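Local atomic coordinates of aldehyde dehydrogenase (Burkholderia vietnamiensis, PDB entry 5KF0), a protein that probably oxidises aldehydes to carboxylic acids with a nicotinamide cofactor and binds NADPH. Residues F271-A282 with L305-K316. Numbering follows the deposited sequence. Where two conformers were deposited one is given.
Sequences FEQLDYVVDRLA and LYDTLRDKLVAK. With MPD ((4S)-2-methyl-2,4-pentanediol), chain I.
V278 drops between L309, K312, L313 and K316 as a knob into a hole, and its two methyls divide the work. CG1, anti to the backbone N (chi1 163°), reaches K316 CB at 3.7 Å, while CG2 lies 3.8 Å from K312 CB. L309 returns the fit, settling among L274, V277, V278 and L281 with its CD1 3.9 Å from L274 CD2. The other methyl of L274, CD1, meets T308 CG2 at 3.8 Å, the two side chains crossing at about a right angle. Where the segments begin, L305 CD2, in the conformer given, lies at the edge of the F271 ring, near its plane.

Strand 263-266, helix 274-286 and parallel strand 298-302 form a beta-alpha-beta crossover, and helix 306-319 follows on the same face of the sheet; the axes of the short helical segments come within 9.5 Å and cross at -48°. Beneath them, L281 and L313 both rest on I299, and L309 bridges V266 and V301.

Along the outer side run two salt bridges. K312, bent only at its last torsion (chi4 -74°), brings NZ to 2.8 Å from D275 OD1, on the syn side but tilted out of the carboxylate plane. K316 NZ makes a weak, long bond to D279 OD1 (3.3 Å). Further round helix 274-286, R280 forms a salt bridge with D443, and the Y276 hydroxyl hydrogen-bonds R483 of a second subunit.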
ATOM      1  N   PHE A 271      19.391  24.792  24.217  1.00 16.80           N
ATOM      2  CA  PHE A 271      20.596  25.553  24.567  1.00 18.43           C
ATOM      3  C   PHE A 271      21.874  24.856  24.101  1.00 20.06           C
ATOM      4  O   PHE A 271      22.781  25.501  23.556  1.00 20.79           O
ATOM      5  CB  PHE A 271      20.675  25.809  26.071  1.00 19.19           C
ATOM      6  CG  PHE A 271      21.884  26.619  26.467  1.00 23.31           C
ATOM      7  CD1 PHE A 271      21.870  28.001  26.357  1.00 28.36           C
ATOM      8  CD2 PHE A 271      23.042  25.996  26.910  1.00 29.23           C
ATOM      9  CE1 PHE A 271      22.984  28.754  26.699  1.00 30.56           C
ATOM     10  CE2 PHE A 271      24.160  26.742  27.253  1.00 29.41           C
ATOM     11  CZ  PHE A 271      24.127  28.123  27.147  1.00 32.76           C
ATOM     12  N   GLU A 272      21.961  23.539  24.291  1.00 17.75           N
ATOM     13  CA  GLU A 272      23.195  22.828  23.977  1.00 22.18           C
ATOM     14  C   GLU A 272      23.481  22.724  22.482  1.00 23.93           C
ATOM     15  O   GLU A 272      24.604  22.373  22.111  1.00 26.08           O
ATOM     16  CB  GLU A 272      23.166  21.426  24.592  1.00 26.67           C
ATOM     17  CG  GLU A 272      23.164  21.434  26.112  1.00 38.07           C
ATOM     18  CD  GLU A 272      24.432  22.031  26.687  1.00 57.63           C
ATOM     19  OE1 GLU A 272      25.527  21.700  26.181  1.00 63.58           O
ATOM     20  OE2 GLU A 272      24.335  22.840  27.635  1.00 63.44           O
ATOM     21  N   GLN A 273      22.518  22.984  21.603  1.00 17.62           N
ATOM     22  CA  GLN A 273      22.839  22.951  20.180  1.00 18.91           C
ATOM     23  C   GLN A 273      22.497  24.268  19.495  1.00 16.45           C
ATOM     24  O   GLN A 273      22.127  24.306  18.322  1.00 15.96           O
ATOM     25  CB  GLN A 273      22.176  21.766  19.476  1.00 27.67           C
ATOM     26  CG  GLN A 273      20.662  21.697  19.493  1.00 24.37           C
ATOM     27  CD  GLN A 273      20.146  20.653  18.491  1.00 36.11           C
ATOM     28  OE1 GLN A 273      20.891  19.752  18.093  1.00 34.44           O
ATOM     29  NE2 GLN A 273      18.879  20.784  18.064  1.00 25.14           N
ATOM     30  N   LEU A 274      22.682  25.383  20.214  1.00 16.66           N
ATOM     31  CA  LEU A 274      22.357  26.685  19.636  1.00 18.11           C
ATOM     32  C   LEU A 274      23.200  26.995  18.404  1.00 17.34           C
ATOM     33  O   LEU A 274      22.710  27.626  17.464  1.00 17.03           O
ATOM     34  CB  LEU A 274      22.518  27.791  20.683  1.00 21.50           C
ATOM     35  CG  LEU A 274      21.285  28.019  21.560  1.00 20.29           C
ATOM     36  CD1 LEU A 274      21.513  29.211  22.493  1.00 26.58           C
ATOM     37  CD2 LEU A 274      20.021  28.209  20.720  1.00 22.03           C
ATOM     38  N   ASP A 275      24.473  26.585  18.382  1.00 18.04           N
ATOM     39  CA  ASP A 275      25.285  26.871  17.199  1.00 19.20           C
ATOM     40  C   ASP A 275      24.735  26.153  15.973  1.00 17.47           C
ATOM     41  O   ASP A 275      24.713  26.717  14.872  1.00 16.36           O
ATOM     42  CB  ASP A 275      26.748  26.488  17.432  1.00 20.42           C
ATOM     43  CG  ASP A 275      27.466  27.454  18.364  1.00 27.35           C
ATOM     44  OD1 ASP A 275      27.010  28.606  18.514  1.00 20.52           O
ATOM     45  OD2 ASP A 275      28.495  27.058  18.947  1.00 25.10           O
ATOM     46  N   TYR A 276      24.277  24.908  16.144  1.00 16.91           N
ATOM     47  CA  TYR A 276      23.639  24.194  15.043  1.00 14.10           C
ATOM     48  C   TYR A 276      22.368  24.908  14.606  1.00 13.64           C
ATOM     49  O   TYR A 276      22.134  25.117  13.409  1.00 13.93           O
ATOM     50  CB  TYR A 276      23.312  22.752  15.455  1.00 15.94           C
ATOM     51  CG  TYR A 276      22.280  22.102  14.550  1.00 15.53           C
ATOM     52  CD1 TYR A 276      20.965  21.920  14.971  1.00 13.73           C
ATOM     53  CD2 TYR A 276      22.621  21.689  13.263  1.00 14.53           C
ATOM     54  CE1 TYR A 276      20.014  21.344  14.122  1.00 12.64           C
ATOM     55  CE2 TYR A 276      21.691  21.105  12.419  1.00 15.09           C
ATOM     56  CZ  TYR A 276      20.386  20.937  12.857  1.00 14.65           C
ATOM     57  OH  TYR A 276      19.465  20.375  12.005  1.00 15.25           O
ATOM     58  N   VAL A 277      21.533  25.285  15.576  1.00 15.34           N
ATOM     59  CA  VAL A 277      20.273  25.963  15.272  1.00 12.26           C
ATOM     60  C   VAL A 277      20.536  27.252  14.503  1.00 15.82           C
ATOM     61  O   VAL A 277      19.929  27.513  13.458  1.00 15.07           O
ATOM     62  CB  VAL A 277      19.494  26.230  16.573  1.00 15.33           C
ATOM     63  CG1 VAL A 277      18.258  27.097  16.301  1.00 16.53           C
ATOM     64  CG2 VAL A 277      19.097  24.877  17.228  1.00 14.58           C
ATOM     65  N   VAL A 278      21.455  28.070  15.017  1.00 14.44           N
ATOM     66  CA  VAL A 278      21.783  29.343  14.381  1.00 16.39           C
ATOM     67  C   VAL A 278      22.298  29.126  12.964  1.00 15.94           C
ATOM     68  O   VAL A 278      21.939  29.871  12.044  1.00 15.80           O
ATOM     69  CB  VAL A 278      22.789  30.113  15.256  1.00 14.97           C
ATOM     70  CG1 VAL A 278      23.476  31.227  14.461  1.00 17.32           C
ATOM     71  CG2 VAL A 278      22.075  30.670  16.480  1.00 18.38           C
ATOM     72  N   ASP A 279      23.123  28.093  12.753  1.00 13.08           N
ATOM     73  CA  ASP A 279      23.624  27.822  11.408  1.00 14.93           C
ATOM     74  C   ASP A 279      22.483  27.487  10.453  1.00 15.35           C
ATOM     75  O   ASP A 279      22.452  27.977   9.318  1.00 15.81           O
ATOM     76  CB  ASP A 279      24.655  26.696  11.444  1.00 19.07           C
ATOM     77  CG  ASP A 279      25.296  26.454  10.089  1.00 27.87           C
ATOM     78  OD1 ASP A 279      26.044  27.336   9.618  1.00 35.70           O
ATOM     79  OD2 ASP A 279      25.048  25.386   9.498  1.00 33.60           O
ATOM     80  N   ARG A 280      21.510  26.689  10.910  1.00 13.03           N
ATOM     81  CA  ARG A 280      20.400  26.312  10.037  1.00 14.54           C
ATOM     82  C   ARG A 280      19.428  27.472   9.829  1.00 11.42           C
ATOM     83  O   ARG A 280      18.858  27.619   8.741  1.00 12.79           O
ATOM     84  CB  ARG A 280      19.678  25.088  10.607  1.00 12.98           C
ATOM     85  CG  ARG A 280      20.572  23.837  10.680  1.00 13.47           C
ATOM     86  CD  ARG A 280      21.158  23.548   9.313  1.00 17.06           C
ATOM     87  NE  ARG A 280      20.141  23.020   8.406  1.00 14.92           N
ATOM     88  CZ  ARG A 280      20.277  22.927   7.088  1.00 16.50           C
ATOM     89  NH1 ARG A 280      21.390  23.358   6.495  1.00 20.99           N
ATOM     90  NH2 ARG A 280      19.291  22.406   6.362  1.00 15.93           N
ATOM     91  N   LEU A 281      19.227  28.306  10.857  1.00 12.53           N
ATOM     92  CA  LEU A 281      18.400  29.502  10.679  1.00 11.96           C
ATOM     93  C   LEU A 281      19.005  30.436   9.636  1.00 12.62           C
ATOM     94  O   LEU A 281      18.296  30.954   8.765  1.00 12.80           O
ATOM     95  CB  LEU A 281      18.232  30.236  12.012  1.00 12.49           C
ATOM     96  CG  LEU A 281      17.402  29.538  13.092  1.00 14.71           C
ATOM     97  CD1 LEU A 281      17.564  30.250  14.433  1.00 15.05           C
ATOM     98  CD2 LEU A 281      15.924  29.510  12.671  1.00 14.54           C
ATOM     99  N   ALA A 282      20.317  30.657   9.707  1.00 14.31           N
ATOM    100  CA  ALA A 282      20.977  31.519   8.733  1.00 15.77           C
ATOM    101  C   ALA A 282      20.901  30.921   7.334  1.00 18.38           C
ATOM    102  O   ALA A 282      20.640  31.635   6.358  1.00 16.60           O
ATOM    103  CB  ALA A 282      22.430  31.758   9.152  1.00 14.78           C
ATOM    104  N   LEU A 305      16.107  31.380  25.984  1.00 18.06           N
ATOM    105  CA  LEU A 305      17.260  31.315  25.093  0.62 18.44           C
ATOM    106  C   LEU A 305      17.374  32.521  24.171  1.00 18.61           C
ATOM    107  O   LEU A 305      18.320  32.585  23.376  1.00 17.40           O
ATOM    108  CB  LEU A 305      17.175  30.056  24.221  0.62 20.13           C
ATOM    109  CG  LEU A 305      16.998  28.716  24.921  0.62 19.57           C
ATOM    110  CD1 LEU A 305      16.959  27.577  23.891  0.62 17.79           C
ATOM    111  CD2 LEU A 305      18.127  28.530  25.905  0.62 22.21           C
ATOM    112  N   TYR A 306      16.404  33.437  24.207  1.00 18.12           N
ATOM    113  CA  TYR A 306      16.296  34.484  23.197  1.00 19.20           C
ATOM    114  C   TYR A 306      17.567  35.326  23.095  1.00 19.45           C
ATOM    115  O   TYR A 306      18.081  35.555  21.993  1.00 21.67           O
ATOM    116  CB  TYR A 306      15.085  35.364  23.502  1.00 20.64           C
ATOM    117  CG  TYR A 306      14.798  36.416  22.451  1.00 20.20           C
ATOM    118  CD1 TYR A 306      13.908  36.167  21.410  1.00 19.21           C
ATOM    119  CD2 TYR A 306      15.412  37.666  22.506  1.00 21.06           C
ATOM    120  CE1 TYR A 306      13.636  37.125  20.458  1.00 19.43           C
ATOM    121  CE2 TYR A 306      15.152  38.625  21.553  1.00 22.46           C
ATOM    122  CZ  TYR A 306      14.264  38.350  20.531  1.00 21.39           C
ATOM    123  OH  TYR A 306      14.004  39.312  19.582  1.00 20.71           O
ATOM    124  N   ASP A 307      18.080  35.816  24.227  1.00 18.12           N
ATOM    125  CA  ASP A 307      19.215  36.737  24.164  1.00 19.19           C
ATOM    126  C   ASP A 307      20.467  36.051  23.631  1.00 21.38           C
ATOM    127  O   ASP A 307      21.215  36.642  22.841  1.00 20.00           O
ATOM    128  CB  ASP A 307      19.495  37.341  25.537  1.00 18.68           C
ATOM    129  CG  ASP A 307      18.434  38.320  25.970  1.00 29.22           C
ATOM    130  OD1 ASP A 307      17.597  38.711  25.136  1.00 28.44           O
ATOM    131  OD2 ASP A 307      18.447  38.712  27.154  1.00 30.86           O
ATOM    132  N   THR A 308      20.719  34.808  24.049  1.00 18.14           N
ATOM    133  CA  THR A 308      21.912  34.118  23.563  1.00 23.17           C
ATOM    134  C   THR A 308      21.785  33.769  22.084  1.00 18.04           C
ATOM    135  O   THR A 308      22.735  33.954  21.310  1.00 18.77           O
ATOM    136  CB  THR A 308      22.170  32.864  24.392  1.00 29.58           C
ATOM    137  OG1 THR A 308      22.345  33.243  25.761  1.00 36.10           O
ATOM    138  CG2 THR A 308      23.428  32.169  23.908  1.00 31.13           C
ATOM    139  N   LEU A 309      20.626  33.255  21.673  1.00 16.43           N
ATOM    140  CA  LEU A 309      20.421  32.983  20.255  1.00 15.08           C
ATOM    141  C   LEU A 309      20.545  34.261  19.436  1.00 18.93           C
ATOM    142  O   LEU A 309      21.158  34.261  18.363  1.00 18.11           O
ATOM    143  CB  LEU A 309      19.058  32.328  20.025  1.00 16.65           C
ATOM    144  CG  LEU A 309      18.775  31.906  18.582  1.00 16.76           C
ATOM    145  CD1 LEU A 309      17.921  30.639  18.540  1.00 18.24           C
ATOM    146  CD2 LEU A 309      18.078  33.014  17.801  1.00 18.50           C
ATOM    147  N   ARG A 310      19.959  35.357  19.923  1.00 17.74           N
ATOM    148  CA  ARG A 310      20.021  36.614  19.183  0.63 16.83           C
ATOM    149  C   ARG A 310      21.464  37.030  18.933  1.00 17.86           C
ATOM    150  O   ARG A 310      21.832  37.374  17.803  1.00 20.41           O
ATOM    151  CB  ARG A 310      19.268  37.715  19.930  0.63 17.89           C
ATOM    152  CG  ARG A 310      19.345  39.075  19.236  0.63 19.00           C
ATOM    153  CD  ARG A 310      18.560  40.137  19.996  0.63 21.76           C
ATOM    154  NE  ARG A 310      19.138  40.407  21.311  0.63 24.56           N
ATOM    155  CZ  ARG A 310      18.525  41.089  22.271  0.63 29.56           C
ATOM    156  NH1 ARG A 310      17.308  41.574  22.072  0.63 29.73           N
ATOM    157  NH2 ARG A 310      19.134  41.284  23.434  0.63 30.50           N
ATOM    158  N   ASP A 311      22.300  37.000  19.977  1.00 19.60           N
ATOM    159  CA  ASP A 311      23.705  37.373  19.814  1.00 20.66           C
ATOM    160  C   ASP A 311      24.391  36.501  18.772  1.00 19.62           C
ATOM    161  O   ASP A 311      25.128  37.000  17.911  1.00 18.43           O
ATOM    162  CB  ASP A 311      24.448  37.266  21.147  1.00 19.88           C
ATOM    163  CG  ASP A 311      24.018  38.314  22.146  1.00 27.60           C
ATOM    164  OD1 ASP A 311      23.322  39.274  21.753  1.00 30.10           O
ATOM    165  OD2 ASP A 311      24.395  38.175  23.326  1.00 28.29           O
ATOM    166  N   LYS A 312      24.179  35.187  18.855  1.00 17.16           N
ATOM    167  CA  LYS A 312      24.792  34.268  17.902  1.00 18.93           C
ATOM    168  C   LYS A 312      24.270  34.491  16.489  1.00 17.80           C
ATOM    169  O   LYS A 312      25.042  34.453  15.523  1.00 17.21           O
ATOM    170  CB  LYS A 312      24.543  32.823  18.338  1.00 14.62           C
ATOM    171  CG  LYS A 312      25.317  32.420  19.601  1.00 16.89           C
ATOM    172  CD  LYS A 312      24.923  31.016  20.064  1.00 19.74           C
ATOM    173  CE  LYS A 312      25.747  30.550  21.259  1.00 24.96           C
ATOM    174  NZ  LYS A 312      27.141  30.197  20.867  1.00 24.25           N
ATOM    175  N   LEU A 313      22.959  34.702  16.344  1.00 16.73           N
ATOM    176  CA  LEU A 313      22.394  34.863  15.009  1.00 15.83           C
ATOM    177  C   LEU A 313      22.804  36.199  14.390  1.00 17.70           C
ATOM    178  O   LEU A 313      23.029  36.281  13.178  1.00 17.85           O
ATOM    179  CB  LEU A 313      20.875  34.723  15.068  1.00 14.03           C
ATOM    180  CG  LEU A 313      20.159  34.800  13.724  1.00 15.06           C
ATOM    181  CD1 LEU A 313      20.680  33.730  12.778  1.00 16.74           C
ATOM    182  CD2 LEU A 313      18.663  34.643  13.925  1.00 18.80           C
ATOM    183  N   VAL A 314      22.913  37.250  15.205  1.00 16.33           N
ATOM    184  CA  VAL A 314      23.422  38.524  14.699  1.00 17.64           C
ATOM    185  C   VAL A 314      24.844  38.347  14.177  1.00 17.25           C
ATOM    186  O   VAL A 314      25.184  38.793  13.072  1.00 17.51           O
ATOM    187  CB  VAL A 314      23.339  39.607  15.792  1.00 18.09           C
ATOM    188  CG1 VAL A 314      24.214  40.813  15.450  1.00 18.97           C
ATOM    189  CG2 VAL A 314      21.890  40.033  15.993  1.00 17.62           C
ATOM    190  N   ALA A 315      25.688  37.648  14.942  1.00 17.86           N
ATOM    191  CA  ALA A 315      27.066  37.441  14.505  1.00 17.01           C
ATOM    192  C   ALA A 315      27.121  36.588  13.244  1.00 17.84           C
ATOM    193  O   ALA A 315      27.883  36.885  12.313  1.00 18.72           O
ATOM    194  CB  ALA A 315      27.878  36.790  15.622  1.00 19.17           C
ATOM    195  N   LYS A 316      26.323  35.518  13.197  1.00 18.97           N
ATOM    196  CA  LYS A 316      26.307  34.663  12.016  1.00 17.89           C
ATOM    197  C   LYS A 316      25.818  35.433  10.796  1.00 19.04           C
ATOM    198  O   LYS A 316      26.427  35.355   9.720  1.00 17.54           O
ATOM    199  CB  LYS A 316      25.434  33.431  12.279  1.00 17.14           C
ATOM    200  CG  LYS A 316      25.366  32.445  11.116  1.00 17.99           C
ATOM    201  CD  LYS A 316      26.682  31.705  10.963  1.00 22.90           C
ATOM    202  CE  LYS A 316      26.654  30.735   9.798  1.00 30.87           C
ATOM    203  NZ  LYS A 316      27.940  29.986   9.720  1.00 35.89           N
TER
HETATM  204  C1  MPD I 505      27.263  27.818   4.072  0.95 57.22           C
HETATM  205  C2  MPD I 505      27.869  28.995   4.829  0.95 58.49           C
HETATM  206  O2  MPD I 505      28.396  29.934   3.856  0.95 64.22           O
HETATM  207  CM  MPD I 505      29.027  28.538   5.708  0.95 58.29           C
HETATM  208  C3  MPD I 505      26.800  29.713   5.647  0.95 51.92           C
HETATM  209  C4  MPD I 505      25.923  28.748   6.438  0.95 47.61           C
HETATM  210  O4  MPD I 505      26.603  28.315   7.592  0.95 50.79           O
HETATM  211  C5  MPD I 505      24.632  29.438   6.854  0.95 38.78           C